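Local coordinates for penicillin-binding protein (Bacillus halodurans, PDB 3TG9) that probably binds penicillin-type beta-lactams through an active-site serine, as a member of the serine beta-lactamase and penicillin-binding protein family, at residues His48-Ile53 / Met186-Tyr191. Residues are numbered along the deposited sequence; the frame is centred on the assembly and turned at random.
Sequences HTRFGI and MHESGY
R50 reaches across to E188 and gives the one hydrogen bond between the segments, from NE to the backbone O of E188, 2.9 Å long with an N-H...O angle of 149°. The donor sits above the carbonyl plane, 43° out of it. A bend at chi2 lays the aliphatic part of the arginine alongside the same carbonyl, with CG 3.2 Å from E188 O, while NH2 faces E188 CA at the edge of the guanidinium. NH1 makes a weak hydrogen bond to A199 O. The opposite charges probably add a weak, longer-range attraction: E188 OE2 is 4.2 Å from R50 NE but stands off the guanidinium plane, and the pair is not a salt bridge. In this fold of the serine beta-lactamase and penicillin-binding protein family, the surface contact links the segment containing short strand 51-52, paired with strand 231-232, to the loop following helix 172-182. There M186-S189 forms a type I beta turn, with E188 N and S189 OG both hydrogen-bonded to D236 OD2. The E188 carboxylate extends on to H48, whose ring it meets at the edge: OE1 lies 3.3 Å from CD2, with the two planes 12° apart.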
ATOM      1  N   HIS B  48      -6.666  13.497  17.250  1.00 42.76           N
ATOM      2  CA  HIS B  48      -7.737  13.110  16.334  1.00 39.80           C
ATOM      3  C   HIS B  48      -7.275  12.157  15.237  1.00 32.66           C
ATOM      4  O   HIS B  48      -8.023  11.843  14.315  1.00 35.08           O
ATOM      5  CB  HIS B  48      -8.423  14.351  15.765  1.00 43.34           C
ATOM      6  CG  HIS B  48      -8.984  15.250  16.822  1.00 53.45           C
ATOM      7  ND1 HIS B  48      -8.285  16.321  17.337  1.00 55.79           N
ATOM      8  CD2 HIS B  48     -10.162  15.211  17.492  1.00 58.55           C
ATOM      9  CE1 HIS B  48      -9.016  16.916  18.265  1.00 60.58           C
ATOM     10  NE2 HIS B  48     -10.158  16.262  18.378  1.00 59.20           N
ATOM     11  N   THR B  49      -6.037  11.697  15.358  1.00 34.37           N
ATOM     12  CA  THR B  49      -5.473  10.713  14.444  1.00 33.27           C
ATOM     13  C   THR B  49      -6.211   9.387  14.590  1.00 33.85           C
ATOM     14  O   THR B  49      -6.393   8.897  15.709  1.00 28.74           O
ATOM     15  CB  THR B  49      -4.003  10.435  14.785  1.00 33.37           C
ATOM     16  OG1 THR B  49      -3.259  11.660  14.795  1.00 32.91           O
ATOM     17  CG2 THR B  49      -3.394   9.477  13.784  1.00 29.17           C
ATOM     18  N   ARG B  50      -6.630   8.807  13.467  1.00 30.70           N
ATOM     19  CA  ARG B  50      -7.231   7.474  13.482  1.00 29.51           C
ATOM     20  C   ARG B  50      -6.188   6.367  13.457  1.00 28.29           C
ATOM     21  O   ARG B  50      -5.222   6.430  12.694  1.00 27.42           O
ATOM     22  CB  ARG B  50      -8.171   7.282  12.303  1.00 29.45           C
ATOM     23  CG  ARG B  50      -9.462   7.998  12.450  1.00 32.40           C
ATOM     24  CD  ARG B  50      -9.472   9.272  11.615  1.00 38.79           C
ATOM     25  NE  ARG B  50     -10.853   9.585  11.299  1.00 36.41           N
ATOM     26  CZ  ARG B  50     -11.264  10.075  10.147  1.00 38.28           C
ATOM     27  NH1 ARG B  50     -10.385  10.349   9.190  1.00 35.77           N
ATOM     28  NH2 ARG B  50     -12.561  10.311   9.971  1.00 45.56           N
ATOM     29  N   PHE B  51      -6.408   5.346  14.284  1.00 25.83           N
ATOM     30  CA  PHE B  51      -5.504   4.212  14.378  1.00 26.12           C
ATOM     31  C   PHE B  51      -6.243   2.910  14.097  1.00 26.69           C
ATOM     32  O   PHE B  51      -7.391   2.744  14.505  1.00 25.42           O
ATOM     33  CB  PHE B  51      -4.888   4.130  15.774  1.00 25.35           C
ATOM     34  CG  PHE B  51      -3.981   5.275  16.115  1.00 25.30           C
ATOM     35  CD1 PHE B  51      -2.616   5.178  15.898  1.00 24.68           C
ATOM     36  CD2 PHE B  51      -4.488   6.438  16.681  1.00 24.91           C
ATOM     37  CE1 PHE B  51      -1.774   6.214  16.229  1.00 26.58           C
ATOM     38  CE2 PHE B  51      -3.653   7.478  17.016  1.00 25.97           C
ATOM     39  CZ  PHE B  51      -2.291   7.368  16.788  1.00 31.85           C
ATOM     40  N   GLY B  52      -5.586   1.991  13.396  1.00 23.83           N
ATOM     41  CA  GLY B  52      -6.107   0.642  13.258  1.00 25.99           C
ATOM     42  C   GLY B  52      -6.005  -0.041  14.610  1.00 22.72           C
ATOM     43  O   GLY B  52      -5.060   0.221  15.359  1.00 22.66           O
ATOM     44  N   ILE B  53      -6.961  -0.906  14.931  1.00 24.12           N
ATOM     45  CA  ILE B  53      -6.990  -1.534  16.264  1.00 22.68           C
ATOM     46  C   ILE B  53      -6.967  -3.067  16.266  1.00 26.86           C
ATOM     47  O   ILE B  53      -7.152  -3.703  17.317  1.00 23.88           O
ATOM     48  CB  ILE B  53      -8.193  -1.029  17.094  1.00 26.84           C
ATOM     49  CG1 ILE B  53      -9.504  -1.622  16.577  1.00 25.68           C
ATOM     50  CG2 ILE B  53      -8.272   0.512  17.058  1.00 23.99           C
ATOM     51  CD1 ILE B  53     -10.735  -1.097  17.328  1.00 24.78           C
ATOM     52  N   MET B 186     -19.571   8.088  17.489  1.00 37.49           N
ATOM     53  CA  MET B 186     -18.218   7.929  16.963  1.00 37.84           C
ATOM     54  C   MET B 186     -18.118   8.355  15.486  1.00 36.08           C
ATOM     55  O   MET B 186     -18.108   7.504  14.595  1.00 39.59           O
ATOM     56  CB  MET B 186     -17.776   6.472  17.124  1.00 31.92           C
ATOM     57  CG  MET B 186     -17.881   5.951  18.565  1.00 33.32           C
ATOM     58  SD  MET B 186     -17.763   4.141  18.706  1.00 30.49           S
ATOM     59  CE  MET B 186     -16.082   3.873  18.140  1.00 31.03           C
ATOM     60  N   HIS B 187     -18.023   9.660  15.236  1.00 27.39           N
ATOM     61  CA  HIS B 187     -18.038  10.187  13.868  1.00 37.85           C
ATOM     62  C   HIS B 187     -16.664  10.200  13.193  1.00 34.54           C
ATOM     63  O   HIS B 187     -16.553  10.558  12.026  1.00 37.64           O
ATOM     64  CB  HIS B 187     -18.627  11.603  13.842  1.00 35.83           C
ATOM     65  CG  HIS B 187     -19.827  11.777  14.724  1.00 39.83           C
ATOM     66  ND1 HIS B 187     -21.087  11.350  14.363  1.00 43.76           N
ATOM     67  CD2 HIS B 187     -19.953  12.335  15.952  1.00 36.48           C
ATOM     68  CE1 HIS B 187     -21.938  11.633  15.332  1.00 43.17           C
ATOM     69  NE2 HIS B 187     -21.279  12.232  16.309  1.00 36.85           N
ATOM     70  N   GLU B 188     -15.623   9.821  13.926  1.00 35.70           N
ATOM     71  CA  GLU B 188     -14.279   9.777  13.365  1.00 32.04           C
ATOM     72  C   GLU B 188     -13.744   8.356  13.196  1.00 31.49           C
ATOM     73  O   GLU B 188     -12.532   8.150  13.148  1.00 32.67           O
ATOM     74  CB  GLU B 188     -13.315  10.569  14.244  1.00 33.03           C
ATOM     75  CG  GLU B 188     -13.630  12.045  14.351  1.00 38.17           C
ATOM     76  CD  GLU B 188     -12.398  12.855  14.709  1.00 44.84           C
ATOM     77  OE1 GLU B 188     -12.444  13.603  15.705  1.00 47.91           O
ATOM     78  OE2 GLU B 188     -11.373  12.728  13.997  1.00 58.64           O
ATOM     79  N   SER B 189     -14.644   7.385  13.094  1.00 28.88           N
ATOM     80  CA  SER B 189     -14.261   5.977  13.046  1.00 27.46           C
ATOM     81  C   SER B 189     -14.825   5.298  11.816  1.00 29.38           C
ATOM     82  O   SER B 189     -15.852   5.719  11.285  1.00 29.92           O
ATOM     83  CB  SER B 189     -14.765   5.236  14.295  1.00 28.86           C
ATOM     84  OG  SER B 189     -14.056   5.647  15.446  1.00 29.09           O
ATOM     85  N   GLY B 190     -14.162   4.231  11.373  1.00 29.19           N
ATOM     86  CA  GLY B 190     -14.606   3.513  10.190  1.00 26.01           C
ATOM     87  C   GLY B 190     -13.713   2.354   9.776  1.00 28.94           C
ATOM     88  O   GLY B 190     -12.613   2.140  10.308  1.00 21.72           O
ATOM     89  N   TYR B 191     -14.205   1.588   8.814  1.00 27.29           N
ATOM     90  CA  TYR B 191     -13.434   0.503   8.243  1.00 28.89           C
ATOM     91  C   TYR B 191     -12.780   1.038   6.983  1.00 27.94           C
ATOM     92  O   TYR B 191     -13.300   0.878   5.879  1.00 28.92           O
ATOM     93  CB  TYR B 191     -14.338  -0.698   7.972  1.00 27.92           C
ATOM     94  CG  TYR B 191     -14.870  -1.302   9.252  1.00 29.18           C
ATOM     95  CD1 TYR B 191     -14.322  -2.465   9.764  1.00 25.79           C
ATOM     96  CD2 TYR B 191     -15.898  -0.691   9.966  1.00 29.94           C
ATOM     97  CE1 TYR B 191     -14.783  -3.019  10.936  1.00 28.46           C
ATOM     98  CE2 TYR B 191     -16.370  -1.248  11.154  1.00 31.10           C
ATOM     99  CZ  TYR B 191     -15.803  -2.414  11.628  1.00 27.06           C
ATOM    100  OH  TYR B 191     -16.232  -2.988  12.804  1.00 28.35           O
TER